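FG41 Malonate Semialdehyde Decarboxylase (Coryneform bacterium, PDB 4LHP) is a bacterial enzyme of the tautomerase family, built on beta-alpha-beta units and assembled as a trimer. Local coordinates at residues Phe118-Gln122 with Tyr123-Glu127; Glu90-Pro94 with Ile95-Gly99; Gln82-Phe85 with Ala86-Glu90; Asp21-His24 with Asp25-Glu29. All blocks are in the same frame, centred on the assembly; numbering follows the deposited sequence.

Interaction 1: Phe118-Gln122 with Tyr123-Glu127; sequences FGSAQ and YVTGE. With PO4 (phosphate ion), chain M.
Ala121 sits at the N-cap of the short helix 122-125, and its carbonyl O accepts hydrogen bonds from Val124 N at 2.9 Å and Thr125 N at 3.0 Å, while Gln122 O receives Gly126 N. The methyl of Ala121 rests on CG2 of Val124 (CB to CG2 3.8 Å). The polar side chains converge on the carboxylate of Glu127. Ser120 OG gives its hydrogen to Glu127 OE2 at 2.5 Å on the syn side, and Thr125 OG1 gives its own to the same oxygen at 2.6 Å through the anti lone pair. Two hydroxyls thus grip one oxygen and should favour its negative charge. Thr125 closes an ST turn as well: with chi1 at 58° its OG1 lies between backbone N and carbonyl carbon, where it also accepts from Glu127 N at 3.2 Å. Gly126 between them has positive phi, a conformation that suits glycine as the chain leaves the helix. The other carboxylate oxygen, Glu127 OE1, is joined through a water to Gln122 NE2, whose amide is held mainly by the backbone of Phe116 and Gly117. Val124 and Ala121 pack on Gln82 and Phe85 of the second subunit, and Tyr123 turns its ring edge-to-face against Phe116, with a phosphate ion at the ring's edge.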
loop_
_atom_site.group_PDB
_atom_site.type_symbol
_atom_site.label_atom_id
_atom_site.label_comp_id
_atom_site.label_asym_id
_atom_site.label_seq_id
_atom_site.Cartn_x
_atom_site.Cartn_y
_atom_site.Cartn_z
ATOM N N PHE A 118 -8.374 19.735 -1.713
ATOM C CA PHE A 118 -8.553 20.960 -2.486
ATOM C C PHE A 118 -7.535 21.113 -3.619
ATOM O O PHE A 118 -7.425 22.185 -4.212
ATOM C CB PHE A 118 -8.513 22.179 -1.557
ATOM C CG PHE A 118 -9.547 22.139 -0.463
ATOM C CD1 PHE A 118 -9.184 21.880 0.848
ATOM C CD2 PHE A 118 -10.887 22.348 -0.751
ATOM C CE1 PHE A 118 -10.137 21.838 1.852
ATOM C CE2 PHE A 118 -11.842 22.305 0.248
ATOM C CZ PHE A 118 -11.467 22.050 1.549
ATOM N N GLY A 119 -6.804 20.043 -3.921
ATOM C CA GLY A 119 -5.901 20.029 -5.060
ATOM C C GLY A 119 -4.566 20.695 -4.780
ATOM O O GLY A 119 -3.795 20.971 -5.700
ATOM N N SER A 120 -4.286 20.937 -3.504
ATOM C CA SER A 120 -3.098 21.684 -3.104
ATOM C C SER A 120 -2.068 20.778 -2.432
ATOM O O SER A 120 -2.417 19.760 -1.834
ATOM C CB SER A 120 -3.506 22.813 -2.151
ATOM O OG SER A 120 -2.394 23.553 -1.677
ATOM N N ALA A 121 -0.796 21.145 -2.553
ATOM C CA ALA A 121 0.268 20.495 -1.800
ATOM C C ALA A 121 0.630 21.410 -0.640
ATOM O O ALA A 121 1.465 22.303 -0.778
ATOM C CB ALA A 121 1.470 20.247 -2.687
ATOM N N GLN A 122 -0.008 21.184 0.503
ATOM C CA GLN A 122 0.042 22.136 1.607
ATOM C C GLN A 122 1.443 22.326 2.197
ATOM O O GLN A 122 1.776 23.419 2.656
ATOM C CB GLN A 122 -0.959 21.743 2.700
ATOM C CG GLN A 122 -2.414 22.024 2.328
ATOM C CD GLN A 122 -3.021 20.942 1.454
ATOM O OE1 GLN A 122 -2.374 19.945 1.144
ATOM N NE2 GLN A 122 -4.274 21.135 1.054
ATOM N N TYR A 123 2.261 21.276 2.182
ATOM C CA TYR A 123 3.637 21.384 2.664
ATOM C C TYR A 123 4.467 22.265 1.734
ATOM O O TYR A 123 5.399 22.939 2.173
ATOM C CB TYR A 123 4.302 20.007 2.762
ATOM C CG TYR A 123 3.858 19.137 3.921
ATOM C CD1 TYR A 123 3.725 19.652 5.208
ATOM C CD2 TYR A 123 3.588 17.787 3.727
ATOM C CE1 TYR A 123 3.327 18.841 6.265
ATOM C CE2 TYR A 123 3.190 16.974 4.771
ATOM C CZ TYR A 123 3.060 17.503 6.036
ATOM O OH TYR A 123 2.667 16.685 7.071
ATOM N N VAL A 124 4.134 22.247 0.446
ATOM C CA VAL A 124 4.884 23.007 -0.551
ATOM C C VAL A 124 4.494 24.482 -0.523
ATOM O O VAL A 124 5.358 25.359 -0.537
ATOM C CB VAL A 124 4.658 22.454 -1.976
ATOM C CG1 VAL A 124 5.368 23.317 -3.005
ATOM C CG2 VAL A 124 5.134 21.010 -2.072
ATOM N N THR A 125 3.193 24.747 -0.488
ATOM C CA THR A 125 2.684 26.116 -0.482
ATOM C C THR A 125 3.033 26.864 0.801
ATOM O O THR A 125 3.138 28.091 0.799
ATOM C CB THR A 125 1.151 26.154 -0.639
ATOM O OG1 THR A 125 0.539 25.406 0.419
ATOM C CG2 THR A 125 0.729 25.578 -1.980
ATOM N N GLY A 126 3.202 26.126 1.895
ATOM C CA GLY A 126 3.425 26.732 3.195
ATOM C C GLY A 126 2.146 26.806 4.011
ATOM O O GLY A 126 2.140 27.331 5.126
ATOM N N GLU A 127 1.058 26.282 3.453
ATOM C CA GLU A 127 -0.215 26.237 4.158
ATOM C C GLU A 127 -0.084 25.391 5.414
ATOM O O GLU A 127 -0.790 25.609 6.398
ATOM C CB GLU A 127 -1.302 25.647 3.261
ATOM C CG GLU A 127 -1.693 26.525 2.086
ATOM C CD GLU A 127 -2.588 25.804 1.095
ATOM O OE1 GLU A 127 -3.798 25.679 1.371
ATOM O OE2 GLU A 127 -2.078 25.357 0.045
HETATM P P PO4 M . 3.986 12.955 8.404
HETATM O O1 PO4 M . 2.807 13.883 8.592
HETATM O O2 PO4 M . 3.950 11.872 9.456
HETATM O O3 PO4 M . 3.919 12.325 7.032
HETATM O O4 PO4 M . 5.268 13.743 8.548
HETATM O O HOH W 1 -5.344 23.685 1.628
#

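Interaction 2: Glu90-Pro94 with Ile95-Gly99; sequences ESLAP and IGVAG
The type I turn through Pro94 and Ile95 brings Gly96 N round to Ala93, and the positive phi of Gly96 (115°) then turns Val97 N back to Leu92; a chi1 of -83° at Ile95 sets CG1 anti to its own carbonyl carbon, sending the side chain back toward Ser91. The reversal is a Schellman motif, which terminates helix 78-92 with Gly96 as its C-prime residue. Its two defining bonds run from Val97 N to Leu92 O (3.1 Å) and from Gly96 N to Ala93 O (3.0 Å), and both donors approach from above the carbonyl plane. Leu92 O also receives weak bonds from Ile95 N and Gly96 N, so carbonyl groups at the helix end, which lack a further turn to bind, are served by the loop. Glycine suits the C-prime place because a CB there would press on the preceding carbonyl O. Pro94 fits the turn from Ala93 to Gly96, since its ring fixes phi and its missing N-H is not needed.

Apolar groups back the polar cap. Leu92 CB meets Val97 CB at 3.8 Å, a pairing usual in this motif, and both side chains also pack on Val102 of the following strand. Ile95 leans over the last turn, with CD1 3.7 Å from Ser91 O, and covers Ile19 and Ala22 of helix 13-31. Ser91 OG bonds to Ile88 O within its own helix. A final closure comes from the CA-H of Ala93, which points at Val97 O with CA and O 3.5 Å apart.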
loop_
_atom_site.group_PDB
_atom_site.type_symbol
_atom_site.label_atom_id
_atom_site.label_comp_id
_atom_site.label_asym_id
_atom_site.label_seq_id
_atom_site.Cartn_x
_atom_site.Cartn_y
_atom_site.Cartn_z
ATOM N N GLU A 90 2.692 -1.154 22.804
ATOM C CA GLU A 90 2.351 -1.048 24.216
ATOM C C GLU A 90 0.930 -0.517 24.406
ATOM O O GLU A 90 0.252 -0.874 25.373
ATOM C CB GLU A 90 3.358 -0.171 24.959
ATOM C CG GLU A 90 4.713 -0.800 25.103
ATOM C CD GLU A 90 5.650 0.069 25.912
ATOM O OE1 GLU A 90 5.152 0.979 26.615
ATOM O OE2 GLU A 90 6.881 -0.143 25.842
ATOM N N SER A 91 0.480 0.326 23.480
ATOM C CA SER A 91 -0.858 0.907 23.570
ATOM C C SER A 91 -1.934 -0.087 23.137
ATOM O O SER A 91 -3.102 0.048 23.504
ATOM C CB SER A 91 -0.958 2.188 22.728
ATOM O OG SER A 91 -1.185 1.921 21.353
ATOM N N LEU A 92 -1.533 -1.079 22.349
ATOM C CA LEU A 92 -2.466 -2.066 21.823
ATOM C C LEU A 92 -2.735 -3.205 22.810
ATOM O O LEU A 92 -3.759 -3.883 22.716
ATOM C CB LEU A 92 -1.934 -2.652 20.513
ATOM C CG LEU A 92 -1.918 -1.773 19.258
ATOM C CD1 LEU A 92 -1.516 -2.615 18.052
ATOM C CD2 LEU A 92 -3.261 -1.105 19.018
ATOM N N ALA A 93 -1.817 -3.421 23.746
ATOM C CA ALA A 93 -1.933 -4.535 24.686
ATOM C C ALA A 93 -3.241 -4.502 25.487
ATOM O O ALA A 93 -4.012 -5.463 25.455
ATOM C CB ALA A 93 -0.729 -4.566 25.622
ATOM N N PRO A 94 -3.497 -3.401 26.210
ATOM C CA PRO A 94 -4.726 -3.316 27.006
ATOM C C PRO A 94 -5.987 -3.401 26.151
ATOM O O PRO A 94 -7.051 -3.770 26.650
ATOM C CB PRO A 94 -4.626 -1.933 27.660
ATOM C CG PRO A 94 -3.701 -1.165 26.786
ATOM C CD PRO A 94 -2.703 -2.165 26.306
ATOM N N ILE A 95 -5.859 -3.059 24.873
ATOM C CA ILE A 95 -6.990 -3.060 23.955
ATOM C C ILE A 95 -7.355 -4.473 23.507
ATOM O O ILE A 95 -8.474 -4.717 23.054
ATOM C CB ILE A 95 -6.694 -2.177 22.727
ATOM C CG1 ILE A 95 -6.996 -0.716 23.059
ATOM C CG2 ILE A 95 -7.515 -2.614 21.523
ATOM C CD1 ILE A 95 -6.467 0.263 22.048
ATOM N N GLY A 96 -6.414 -5.402 23.642
ATOM C CA GLY A 96 -6.666 -6.792 23.307
ATOM C C GLY A 96 -5.840 -7.310 22.144
ATOM O O GLY A 96 -6.240 -8.255 21.463
ATOM N N VAL A 97 -4.686 -6.693 21.907
ATOM C CA VAL A 97 -3.771 -7.163 20.875
ATOM C C VAL A 97 -2.443 -7.556 21.503
ATOM O O VAL A 97 -1.692 -6.700 21.974
ATOM C CB VAL A 97 -3.510 -6.085 19.809
ATOM C CG1 VAL A 97 -2.600 -6.627 18.716
ATOM C CG2 VAL A 97 -4.820 -5.584 19.220
ATOM N N ALA A 98 -2.158 -8.853 21.513
ATOM C CA ALA A 98 -0.909 -9.357 22.066
ATOM C C ALA A 98 0.271 -8.836 21.253
ATOM O O ALA A 98 0.128 -8.518 20.073
ATOM C CB ALA A 98 -0.915 -10.873 22.074
ATOM N N GLY A 99 1.435 -8.753 21.888
ATOM C CA GLY A 99 2.631 -8.265 21.226
ATOM C C GLY A 99 3.007 -9.132 20.041
ATOM O O GLY A 99 3.612 -8.664 19.078
#

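Interaction 3: Gln82-Phe85 with Ala86-Glu90; sequences QRVF and AAITE
Val84 and Ile88, one helical turn apart, lie side by side and point the same way, with Val84 CG1 against Ile88 CD1 at 3.4 Å, closer than carbons usually pack. Ile88 gets there because CG1 stands anti to its carbonyl carbon (chi1 -74°) and runs back along the helix, passing 3.2 Å from Val84 O. These branched chains form an apolar ridge that meets Leu27 of helix 13-31, while Ile88 also reaches Ile104 in strand 102-109. Phe85 projects from its own turn onto Ile104 and Ile106, filling the space between helix and sheet in this beta-alpha-beta unit. On the same strip Thr89 turns its hydroxyl back, so that OG1 donates to Phe85 O at 2.7 Å; Thr89 N reaches that oxygen at 3.1 Å from the opposite face of the carbonyl plane. Ala86 is small enough to let Gly119 of the third subunit approach, and Ala87 allows Val30 to come near. Because the buried hydroxyl of Thr89 spends its hydrogen within the helix, a polar residue can sit beside Val102, probably at little cost, while the branched neighbours supply the apolar contact.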
loop_
_atom_site.group_PDB
_atom_site.type_symbol
_atom_site.label_atom_id
_atom_site.label_comp_id
_atom_site.label_asym_id
_atom_site.label_seq_id
_atom_site.Cartn_x
_atom_site.Cartn_y
_atom_site.Cartn_z
ATOM N N GLN A 82 12.022 3.360 16.478
ATOM C CA GLN A 82 11.977 2.354 17.529
ATOM C C GLN A 82 10.953 2.758 18.585
ATOM O O GLN A 82 10.155 1.936 19.036
ATOM C CB GLN A 82 13.359 2.165 18.158
ATOM C CG GLN A 82 14.359 1.484 17.238
ATOM C CD GLN A 82 15.662 1.144 17.936
ATOM O OE1 GLN A 82 16.628 1.906 17.880
ATOM N NE2 GLN A 82 15.697 -0.008 18.595
ATOM N N ARG A 83 10.975 4.030 18.972
ATOM C CA ARG A 83 9.998 4.558 19.918
ATOM C C ARG A 83 8.572 4.408 19.389
ATOM O O ARG A 83 7.652 4.134 20.159
ATOM C CB ARG A 83 10.294 6.026 20.232
ATOM C CG ARG A 83 11.357 6.228 21.303
ATOM C CD ARG A 83 11.751 7.693 21.434
ATOM N NE ARG A 83 10.599 8.559 21.688
ATOM C CZ ARG A 83 10.405 9.753 21.130
ATOM N NH1 ARG A 83 11.279 10.256 20.267
ATOM N NH2 ARG A 83 9.322 10.453 21.433
ATOM N N VAL A 84 8.387 4.591 18.083
ATOM C CA VAL A 84 7.068 4.432 17.471
ATOM C C VAL A 84 6.585 2.988 17.583
ATOM O O VAL A 84 5.459 2.735 18.010
ATOM C CB VAL A 84 7.062 4.847 15.977
ATOM C CG1 VAL A 84 5.799 4.339 15.277
ATOM C CG2 VAL A 84 7.179 6.359 15.838
ATOM N N PHE A 85 7.436 2.043 17.193
ATOM C CA PHE A 85 7.076 0.630 17.244
ATOM C C PHE A 85 6.656 0.235 18.657
ATOM O O PHE A 85 5.648 -0.445 18.851
ATOM C CB PHE A 85 8.254 -0.246 16.812
ATOM C CG PHE A 85 8.717 -0.005 15.399
ATOM C CD1 PHE A 85 7.819 0.325 14.398
ATOM C CD2 PHE A 85 10.056 -0.123 15.075
ATOM C CE1 PHE A 85 8.255 0.537 13.101
ATOM C CE2 PHE A 85 10.497 0.089 13.785
ATOM C CZ PHE A 85 9.598 0.419 12.795
ATOM N N ALA A 86 7.438 0.669 19.640
ATOM C CA ALA A 86 7.207 0.286 21.027
ATOM C C ALA A 86 5.967 0.962 21.605
ATOM O O ALA A 86 5.206 0.341 22.345
ATOM C CB ALA A 86 8.432 0.606 21.872
ATOM N N ALA A 87 5.757 2.230 21.269
ATOM C CA ALA A 87 4.607 2.960 21.788
ATOM C C ALA A 87 3.320 2.357 21.242
ATOM O O ALA A 87 2.354 2.149 21.977
ATOM C CB ALA A 87 4.701 4.430 21.425
ATOM N N ILE A 88 3.318 2.077 19.944
ATOM C CA ILE A 88 2.167 1.471 19.290
ATOM C C ILE A 88 1.803 0.140 19.937
ATOM O O ILE A 88 0.655 -0.083 20.311
ATOM C CB ILE A 88 2.436 1.251 17.788
ATOM C CG1 ILE A 88 2.390 2.590 17.048
ATOM C CG2 ILE A 88 1.415 0.286 17.194
ATOM C CD1 ILE A 88 2.887 2.521 15.618
ATOM N N THR A 89 2.785 -0.744 20.075
ATOM C CA THR A 89 2.522 -2.093 20.565
ATOM C C THR A 89 2.126 -2.081 22.037
ATOM O O THR A 89 1.305 -2.894 22.468
ATOM C CB THR A 89 3.735 -3.020 20.344
ATOM O OG1 THR A 89 4.280 -2.793 19.039
ATOM C CG2 THR A 89 3.324 -4.478 20.458
ATOM N N GLU A 90 2.692 -1.154 22.804
ATOM C CA GLU A 90 2.351 -1.048 24.216
ATOM C C GLU A 90 0.930 -0.517 24.406
ATOM O O GLU A 90 0.252 -0.874 25.373
ATOM C CB GLU A 90 3.358 -0.171 24.959
ATOM C CG GLU A 90 4.713 -0.800 25.103
ATOM C CD GLU A 90 5.650 0.069 25.912
ATOM O OE1 GLU A 90 5.152 0.979 26.615
ATOM O OE2 GLU A 90 6.881 -0.143 25.842
#

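Interaction 4: Asp21-His24 with Asp25-Glu29; sequences DAVH and DALVE
Helix 13-31 is the crossover of the beta-alpha-beta unit formed with strands 2-8 and 39-45, and within it His24 and Val28 meet one turn apart. CG2 of Val28 lies over one face of the imidazole, 3.9 Å from the ring centroid and 22° off the normal, in a CH-pi contact displaced toward the NE2 side of the ring: the distance from CG2 to His24 NE2 is 3.6 Å. With chi1 at -177°, CG of His24 is carried opposite to its backbone N and beside the carbonyl carbon, which stands the ring off the helix with a lean toward the next turn, where Val28 reaches its face. The ring is pinned by its bond from NE2 to Ala35 O, so an imidazole suits the site: one flat surface for a methyl, one N-H for the carbonyl of Ala35.

The backbone runs on in regular alpha-helical fashion, as in Asp25 N to Asp21 O (3.0 Å) and Val28 N to His24 O (2.9 Å). On the outer side Asp21 and Asp25 stand a turn apart, each weakly bonded through OD1 to one shared water. Their carboxylates are well separated, with Asp21 OD1 and Asp25 OD2 6.2 Å apart, and salt bridges from Asp21 to Arg17 and Arg38 would probably offset the mutual repulsion. Val23 CG1 and Leu27 CD1 sit loosely together at 4.3 Å on the buried side. There Ala22, Ala26 and Leu27 face helix 78-92, touching Leu92, Ile88 and Val84, and the two small alanines let the helices come close.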
loop_
_atom_site.group_PDB
_atom_site.type_symbol
_atom_site.label_atom_id
_atom_site.label_comp_id
_atom_site.label_asym_id
_atom_site.label_seq_id
_atom_site.Cartn_x
_atom_site.Cartn_y
_atom_site.Cartn_z
ATOM N N ASP A 21 -7.581 4.094 17.141
ATOM C CA ASP A 21 -7.416 5.223 18.048
ATOM C C ASP A 21 -6.061 5.161 18.744
ATOM O O ASP A 21 -5.388 6.177 18.909
ATOM C CB ASP A 21 -8.530 5.237 19.095
ATOM C CG ASP A 21 -9.871 5.647 18.519
ATOM O OD1 ASP A 21 -9.901 6.481 17.591
ATOM O OD2 ASP A 21 -10.902 5.138 19.003
ATOM N N ALA A 22 -5.667 3.958 19.145
ATOM C CA ALA A 22 -4.437 3.769 19.899
ATOM C C ALA A 22 -3.212 4.037 19.035
ATOM O O ALA A 22 -2.225 4.607 19.502
ATOM C CB ALA A 22 -4.386 2.363 20.468
ATOM N N VAL A 23 -3.270 3.621 17.776
ATOM C CA VAL A 23 -2.149 3.829 16.872
ATOM C C VAL A 23 -1.972 5.319 16.603
ATOM O O VAL A 23 -0.855 5.831 16.641
ATOM C CB VAL A 23 -2.323 3.060 15.551
ATOM C CG1 VAL A 23 -1.205 3.408 14.580
ATOM C CG2 VAL A 23 -2.342 1.562 15.816
ATOM N N HIS A 24 -3.071 6.022 16.351
ATOM C CA HIS A 24 -2.983 7.460 16.128
ATOM C C HIS A 24 -2.388 8.161 17.343
ATOM O O HIS A 24 -1.434 8.928 17.218
ATOM C CB HIS A 24 -4.346 8.074 15.813
ATOM C CG HIS A 24 -4.278 9.539 15.515
ATOM N ND1 HIS A 24 -3.538 10.049 14.471
ATOM C CD2 HIS A 24 -4.831 10.607 16.139
ATOM C CE1 HIS A 24 -3.648 11.365 14.455
ATOM N NE2 HIS A 24 -4.429 11.728 15.456
ATOM N N ASP A 25 -2.958 7.901 18.517
ATOM C CA ASP A 25 -2.498 8.548 19.744
ATOM C C ASP A 25 -1.016 8.282 19.985
ATOM O O ASP A 25 -0.289 9.159 20.453
ATOM C CB ASP A 25 -3.319 8.081 20.949
ATOM C CG ASP A 25 -4.746 8.600 20.922
ATOM O OD1 ASP A 25 -5.034 9.522 20.129
ATOM O OD2 ASP A 25 -5.577 8.090 21.704
ATOM N N ALA A 26 -0.568 7.073 19.663
ATOM C CA ALA A 26 0.837 6.720 19.817
ATOM C C ALA A 26 1.710 7.587 18.912
ATOM O O ALA A 26 2.765 8.068 19.327
ATOM C CB ALA A 26 1.053 5.244 19.510
ATOM N N LEU A 27 1.262 7.790 17.678
ATOM C CA LEU A 27 2.017 8.585 16.714
ATOM C C LEU A 27 2.062 10.064 17.100
ATOM O O LEU A 27 3.075 10.729 16.901
ATOM C CB LEU A 27 1.433 8.427 15.308
ATOM C CG LEU A 27 1.466 7.012 14.723
ATOM C CD1 LEU A 27 0.850 7.001 13.332
ATOM C CD2 LEU A 27 2.882 6.458 14.690
ATOM N N VAL A 28 0.968 10.585 17.646
ATOM C CA VAL A 28 0.956 11.974 18.093
ATOM C C VAL A 28 1.970 12.148 19.221
ATOM O O VAL A 28 2.696 13.141 19.274
ATOM C CB VAL A 28 -0.439 12.416 18.579
ATOM C CG1 VAL A 28 -0.384 13.831 19.152
ATOM C CG2 VAL A 28 -1.449 12.332 17.441
ATOM N N GLU A 29 2.025 11.165 20.113
ATOM C CA GLU A 29 2.947 11.206 21.241
ATOM C C GLU A 29 4.406 11.129 20.795
ATOM O O GLU A 29 5.235 11.923 21.236
ATOM C CB GLU A 29 2.640 10.067 22.216
HETATM O O HOH W 2 -8.145 8.723 19.285
#

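Along the chain the order is interaction 4, then 3, 2 and 1. Interactions 3 and 2 follow one another on helix 78-92, share Glu90, and have centres 11 Å apart. Interaction 4, on helix 13-31, lies 10 Å from interaction 3 and 13 Å from interaction 2 between centres, and touches both, through Leu27 and Ala26 and through Ala22 respectively. These three thus follow the interface of the two helices that pack together beside the sheet. Interaction 1 stands apart, its centre 24 to 36 Å from the others. Its loop and helix pack on Gln82 and Phe85 of a neighbouring subunit, residues of interaction 3 there, so helix 78-92 serves both the fold and the trimer.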